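Alanine racemase, biosynthetic (Pseudomonas aeruginosa PAO1, PDB 6A2F) is a dimeric pyridoxal-phosphate enzyme of the alanine racemase family, built from an N-terminal TIM-barrel domain and a C-terminal beta-rich domain. Local coordinates at residues 57-60 with 61-65; 81-84 with 85-89; 191-194 with 195-198. All blocks are in the same frame, centred on the assembly; numbering follows the deposited sequence.

Interaction 1 of 3, residues 57-60 with 61-65; sequences AVAC and LEEAA
Two residues, Ala-59 and Cys-60, separate the end of the strand from the start of the helix, and Cys-60, at the N-cap, offers its carbonyl O to Ala-64 N at 3.1 Å and so closes the first turn. Across that turn Glu-63 reaches back to the strand end. Its CG lies anti to the carbonyl carbon (chi1 -72°) and the chain stays extended beyond it, which carries the carboxylate alongside Val-58, the two side chains passing antiparallel. Glu-63 OE1 accepts from Ala-59 N at 2.8 Å, in an almost straight bond (168°) that meets the oxygen nearly along its C-O axis, and lies 3.3 Å from Val-58 CB. The other oxygen, OE2, hydrogen-bonds to Ala-35 N and makes a salt bridge with Arg-351 of the second subunit, so both oxygens of the carboxylate are held. A negative group at this helix start would probably also be favoured by the helix dipole. Small and branched apolar residues suit the inner side, where Val-58 CG2 packs on Ala-64 CB at 3.7 Å. Cys-60 SG rests against the aliphatic part of Glu-63, 3.8 Å from Glu-63 CG. Glu-62 OE1 hydrogen-bonds to Arg-2 N of the second subunit. The arrangement is the strand-to-helix turn of a beta-alpha-beta unit, in which strand 55-58 leads into helix 61-70 and then strand 75-78, as in a TIM barrel.

Interaction 2 of 3, residues 81-84 with 85-89; sequences GCFE and ASEYA
Glu-87 and Tyr-88 both turn CG anti to their own carbonyl carbon (chi1 -75° and -68°), and from these neighbouring positions they hold two successive residues of the loop: Glu-87 runs out extended to Phe-83 N, while Tyr-88 brings its ring against Cys-82. The carboxylate oxygen Glu-87 OE2 accepts from Phe-83 N at 2.9 Å, the N-H approaching from well above the carboxylate plane (62° out of it). Glu-87 OE1 lies at the edge of the Phe-83 ring, 3.8 Å from Phe-83 CD2 and near the ring plane, where the slightly positive ring hydrogens suit an oxygen. Cys-82 covers one face of the Tyr-88 ring in two ways: Cys-82 CB stands 3.8 Å from the Tyr-88 ring centroid as a CH-pi contact, and Cys-82 SG makes a sulfur-aromatic contact 4.0 Å from the same centroid. A short, polarisable side chain fits this place between loop and ring. The phenol is tied to the same residue through two waters, both bonded to Tyr-88 OH, one reaching Cys-82 N and the other Cys-82 O. Glu-87 N closes the turn onto Glu-84 O at 3.0 Å. Glu-84 OE2 and Glu-87 OE1 lie 4.5 Å apart, yet both bond to Met-1 N of the second subunit, whose positive charge, if the amine is protonated, would ease their repulsion. Tyr-88 also packs on helix 103-112 through Gln-105, Ala-108, Phe-109 and Ala-112. Such a loop, pinned by the side chains of Glu-87 and Tyr-88 near the start of the helix, joins strand 75-78 to helix 87-93 in the barrel domain.

Interaction 3 of 3, residues 191-194 with 195-198; sequences LANS and AAVL
The side chain of Asn-193, at the N-cap position, folds back over the first turn of the helix to meet Ala-195 and Ala-196. From CB, chi1 of 54° sets CG between the backbone N and the carbonyl carbon, bringing Asn-193 CG within 4.1 Å of Ala-195 N. At the tip Asn-193 OD1 accepts from Ala-196 N at 3.1 Å, the donor tilted a little from the amide plane, and it also touches Ala-196 CB at 3.5 Å and Ala-195 CB at 3.6 Å. This is an N-cap: an amide oxygen on a short stem satisfies an N-H that has no earlier turn to bond to, and alanines leave room for it. The main chain of the same residue works too, for Asn-193 O receives Val-197 N at 2.7 Å. Val-197 CG2 lies close beside that oxygen. Ala-192 CB meets Ala-196 CB at 3.7 Å, a fit that small methyl groups allow. Ser-194 OG, on the first helical residue, hydrogen-bonds to Gly-211 N, Met-213 N and OP3 of the modified residue at position 34. Since both backbone amides can only donate, the hydroxyl proton probably goes to the phosphate. The helix start thus takes part in the phosphate site. Among its neighbours, helix 194-199 follows strand 189-190 of the parallel sheet that also holds strands 98-100, 118-123 and 151-157; Leu-191 packs on helix 169-179, and Ala-192 pairs by backbone with Arg-209, just beyond strand 207-208.

Overall arrangement
All three contacts are helix starts in the N-terminal TIM-barrel domain, and they follow one another along the chain. Interactions 1 and 2 adjoin, their centres 12 Å apart: they flank strand 75-78 in sequence, Phe-83 packs on Cys-60, Leu-61 touches Glu-87, and both meet the N-terminal residues of the second subunit. Interaction 3 comes later in the chain, about 21 Å from interaction 1 and 28 Å from interaction 2 between centres, and touches neither. The two parallel sheets supply their strands: 55-58 and 75-78 in one, 189-190 in the other. Thus one pair of turns helps form the dimer interface, whereas the third contributes Ser-194 to the cofactor phosphate site.

Interaction 1 of 3, residues 57-60 with 61-65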
loop_
_atom_site.group_PDB
_atom_site.type_symbol
_atom_site.label_atom_id
_atom_site.label_comp_id
_atom_site.label_asym_id
_atom_site.label_seq_id
_atom_site.Cartn_x
_atom_site.Cartn_y
_atom_site.Cartn_z
ATOM N N ALA A 57 -2.525 7.791 20.847
ATOM C CA ALA A 57 -3.022 8.727 19.841
ATOM C C ALA A 57 -3.323 8.001 18.526
ATOM O O ALA A 57 -2.515 7.195 18.043
ATOM C CB ALA A 57 -2.025 9.855 19.621
ATOM N N VAL A 58 -4.497 8.290 17.964
ATOM C CA VAL A 58 -4.944 7.697 16.696
ATOM C C VAL A 58 -5.474 8.769 15.735
ATOM O O VAL A 58 -5.622 9.931 16.114
ATOM C CB VAL A 58 -6.013 6.603 16.919
ATOM C CG1 VAL A 58 -5.413 5.382 17.612
ATOM C CG2 VAL A 58 -7.207 7.155 17.695
ATOM N N ALA A 59 -5.771 8.363 14.499
ATOM C CA ALA A 59 -6.198 9.287 13.439
ATOM C C ALA A 59 -7.726 9.448 13.265
ATOM O O ALA A 59 -8.187 10.411 12.633
ATOM C CB ALA A 59 -5.558 8.879 12.119
ATOM N N CYS A 60 -8.503 8.507 13.803
ATOM C CA CYS A 60 -9.958 8.506 13.617
ATOM C C CYS A 60 -10.665 7.681 14.689
ATOM O O CYS A 60 -10.019 6.946 15.444
ATOM C CB CYS A 60 -10.329 7.986 12.220
ATOM S SG CYS A 60 -9.866 6.266 11.913
ATOM N N LEU A 61 -11.993 7.807 14.735
ATOM C CA LEU A 61 -12.830 7.178 15.763
ATOM C C LEU A 61 -12.787 5.652 15.699
ATOM O O LEU A 61 -12.790 4.983 16.740
ATOM C CB LEU A 61 -14.276 7.682 15.644
ATOM C CG LEU A 61 -15.336 7.283 16.679
ATOM C CD1 LEU A 61 -15.171 8.058 17.977
ATOM C CD2 LEU A 61 -16.725 7.523 16.109
ATOM N N GLU A 62 -12.743 5.117 14.478
ATOM C CA GLU A 62 -12.666 3.674 14.247
ATOM C C GLU A 62 -11.447 3.085 14.959
ATOM O O GLU A 62 -11.562 2.080 15.668
ATOM C CB GLU A 62 -12.606 3.359 12.742
ATOM C CG GLU A 62 -13.863 3.691 11.940
ATOM C CD GLU A 62 -13.942 5.149 11.499
ATOM O OE1 GLU A 62 -14.761 5.445 10.607
ATOM O OE2 GLU A 62 -13.196 6.007 12.032
ATOM N N GLU A 63 -10.292 3.731 14.783
ATOM C CA GLU A 63 -9.048 3.313 15.439
ATOM C C GLU A 63 -9.138 3.439 16.948
ATOM O O GLU A 63 -8.670 2.563 17.680
ATOM C CB GLU A 63 -7.865 4.127 14.931
ATOM C CG GLU A 63 -7.450 3.793 13.510
ATOM C CD GLU A 63 -6.334 4.683 13.009
ATOM O OE1 GLU A 63 -5.935 5.624 13.736
ATOM O OE2 GLU A 63 -5.858 4.447 11.881
ATOM N N ALA A 64 -9.746 4.532 17.402
ATOM C CA ALA A 64 -9.936 4.788 18.822
ATOM C C ALA A 64 -10.813 3.717 19.475
ATOM O O ALA A 64 -10.553 3.302 20.607
ATOM C CB ALA A 64 -10.529 6.177 19.037
ATOM N N ALA A 65 -11.837 3.268 18.749
ATOM C CA ALA A 65 -12.752 2.236 19.246
ATOM C C ALA A 65 -12.019 0.925 19.482
ATOM O O ALA A 65 -12.277 0.236 20.465
ATOM C CB ALA A 65 -13.914 2.036 18.284
#

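Interaction 2 of 3, residues 81-84 with 85-89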
loop_
_atom_site.group_PDB
_atom_site.type_symbol
_atom_site.label_atom_id
_atom_site.label_comp_id
_atom_site.label_asym_id
_atom_site.label_seq_id
_atom_site.Cartn_x
_atom_site.Cartn_y
_atom_site.Cartn_z
ATOM N N GLY A 81 -9.554 15.056 15.531
ATOM C CA GLY A 81 -10.874 15.240 16.122
ATOM C C GLY A 81 -11.947 14.427 15.416
ATOM O O GLY A 81 -11.644 13.469 14.694
ATOM N N CYS A 82 -13.202 14.817 15.626
ATOM C CA CYS A 82 -14.343 14.171 14.986
ATOM C C CYS A 82 -14.614 14.762 13.603
ATOM O O CYS A 82 -14.552 15.982 13.420
ATOM C CB CYS A 82 -15.592 14.296 15.865
ATOM S SG CYS A 82 -15.488 13.400 17.431
ATOM N N PHE A 83 -14.936 13.888 12.650
ATOM C CA PHE A 83 -15.165 14.270 11.255
ATOM C C PHE A 83 -16.590 14.734 10.972
ATOM O O PHE A 83 -16.811 15.530 10.061
ATOM C CB PHE A 83 -14.820 13.109 10.320
ATOM C CG PHE A 83 -13.364 12.752 10.308
ATOM C CD1 PHE A 83 -12.463 13.480 9.537
ATOM C CD2 PHE A 83 -12.890 11.687 11.071
ATOM C CE1 PHE A 83 -11.116 13.151 9.529
ATOM C CE2 PHE A 83 -11.545 11.357 11.066
ATOM C CZ PHE A 83 -10.658 12.088 10.294
ATOM N N GLU A 84 -17.553 14.220 11.736
ATOM C CA GLU A 84 -18.963 14.597 11.568
ATOM C C GLU A 84 -19.725 14.649 12.892
ATOM O O GLU A 84 -19.323 14.029 13.881
ATOM C CB GLU A 84 -19.682 13.683 10.554
ATOM C CG GLU A 84 -19.653 12.189 10.867
ATOM C CD GLU A 84 -20.377 11.348 9.821
ATOM O OE1 GLU A 84 -21.390 11.816 9.247
ATOM O OE2 GLU A 84 -19.936 10.206 9.569
ATOM N N ALA A 85 -20.835 15.385 12.880
ATOM C CA ALA A 85 -21.689 15.578 14.054
ATOM C C ALA A 85 -22.020 14.283 14.800
ATOM O O ALA A 85 -21.984 14.248 16.036
ATOM C CB ALA A 85 -22.971 16.302 13.659
ATOM N N SER A 86 -22.332 13.227 14.051
ATOM C CA SER A 86 -22.798 11.973 14.641
ATOM C C SER A 86 -21.708 11.221 15.409
ATOM O O SER A 86 -22.008 10.295 16.165
ATOM C CB SER A 86 -23.419 11.072 13.568
ATOM O OG SER A 86 -22.470 10.724 12.576
ATOM N N GLU A 87 -20.451 11.619 15.221
ATOM C CA GLU A 87 -19.332 10.968 15.899
ATOM C C GLU A 87 -19.252 11.294 17.391
ATOM O O GLU A 87 -18.853 10.447 18.192
ATOM C CB GLU A 87 -18.002 11.290 15.204
ATOM C CG GLU A 87 -17.802 10.530 13.900
ATOM C CD GLU A 87 -16.419 10.697 13.294
ATOM O OE1 GLU A 87 -16.220 10.210 12.165
ATOM O OE2 GLU A 87 -15.529 11.303 13.925
ATOM N N TYR A 88 -19.651 12.507 17.763
ATOM C CA TYR A 88 -19.475 12.987 19.141
ATOM C C TYR A 88 -20.086 12.106 20.224
ATOM O O TYR A 88 -19.432 11.844 21.239
ATOM C CB TYR A 88 -19.935 14.440 19.282
ATOM C CG TYR A 88 -19.032 15.394 18.536
ATOM C CD1 TYR A 88 -17.803 15.788 19.074
ATOM C CD2 TYR A 88 -19.392 15.881 17.277
ATOM C CE1 TYR A 88 -16.965 16.650 18.386
ATOM C CE2 TYR A 88 -18.562 16.746 16.583
ATOM C CZ TYR A 88 -17.353 17.126 17.140
ATOM O OH TYR A 88 -16.529 17.978 16.448
ATOM N N ALA A 89 -21.314 11.636 20.005
ATOM C CA ALA A 89 -21.967 10.722 20.955
ATOM C C ALA A 89 -21.127 9.459 21.194
ATOM O O ALA A 89 -20.995 9.006 22.333
ATOM C CB ALA A 89 -23.374 10.364 20.495
HETATM O O HOH W 1 -12.661 10.924 14.627
HETATM O O HOH W 2 -13.804 17.184 17.308
HETATM O O HOH W 3 -16.988 17.835 13.803
HETATM O O HOH W 4 -23.189 13.546 11.246
#

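Interaction 3 of 3, residues 191-194 with 195-198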
loop_
_atom_site.group_PDB
_atom_site.type_symbol
_atom_site.label_atom_id
_atom_site.label_comp_id
_atom_site.label_asym_id
_atom_site.label_seq_id
_atom_site.Cartn_x
_atom_site.Cartn_y
_atom_site.Cartn_z
ATOM N N LEU A 191 3.503 19.465 21.406
ATOM C CA LEU A 191 4.108 20.007 20.186
ATOM C C LEU A 191 5.047 19.022 19.471
ATOM O O LEU A 191 5.197 19.079 18.250
ATOM C CB LEU A 191 4.842 21.314 20.511
ATOM C CG LEU A 191 5.640 22.092 19.454
ATOM C CD1 LEU A 191 4.803 22.454 18.236
ATOM C CD2 LEU A 191 6.229 23.340 20.092
ATOM N N ALA A 192 5.653 18.112 20.234
ATOM C CA ALA A 192 6.754 17.281 19.735
ATOM C C ALA A 192 6.346 15.958 19.080
ATOM O O ALA A 192 5.792 15.070 19.745
ATOM C CB ALA A 192 7.752 17.018 20.858
ATOM N N ASN A 193 6.638 15.832 17.783
ATOM C CA ASN A 193 6.646 14.525 17.101
ATOM C C ASN A 193 7.977 13.797 17.385
ATOM O O ASN A 193 8.788 14.284 18.176
ATOM C CB ASN A 193 6.384 14.673 15.590
ATOM C CG ASN A 193 7.336 15.652 14.903
ATOM O OD1 ASN A 193 8.350 16.074 15.469
ATOM N ND2 ASN A 193 7.009 16.012 13.667
ATOM N N SER A 194 8.201 12.646 16.748
ATOM C CA SER A 194 9.421 11.857 16.978
ATOM C C SER A 194 10.671 12.697 16.753
ATOM O O SER A 194 11.569 12.736 17.602
ATOM C CB SER A 194 9.461 10.622 16.077
ATOM O OG SER A 194 8.413 9.718 16.377
ATOM N N ALA A 195 10.707 13.377 15.610
ATOM C CA ALA A 195 11.796 14.278 15.258
ATOM C C ALA A 195 12.114 15.236 16.404
ATOM O O ALA A 195 13.264 15.325 16.845
ATOM C CB ALA A 195 11.458 15.044 13.986
ATOM N N ALA A 196 11.085 15.922 16.897
ATOM C CA ALA A 196 11.251 16.907 17.955
ATOM C C ALA A 196 11.560 16.273 19.308
ATOM O O ALA A 196 12.277 16.866 20.116
ATOM C CB ALA A 196 10.021 17.805 18.049
ATOM N N VAL A 197 11.028 15.074 19.553
ATOM C CA VAL A 197 11.288 14.349 20.806
ATOM C C VAL A 197 12.787 14.118 20.973
ATOM O O VAL A 197 13.315 14.152 22.091
ATOM C CB VAL A 197 10.534 12.998 20.873
ATOM C CG1 VAL A 197 11.093 12.100 21.974
ATOM C CG2 VAL A 197 9.046 13.225 21.091
ATOM N N LEU A 198 13.467 13.905 19.852
ATOM C CA LEU A 198 14.890 13.604 19.868
ATOM C C LEU A 198 15.785 14.837 19.755
ATOM O O LEU A 198 16.927 14.805 20.200
ATOM C CB LEU A 198 15.239 12.588 18.772
ATOM C CG LEU A 198 14.802 11.138 19.000
ATOM C CD1 LEU A 198 14.633 10.418 17.668
ATOM C CD2 LEU A 198 15.771 10.393 19.912
#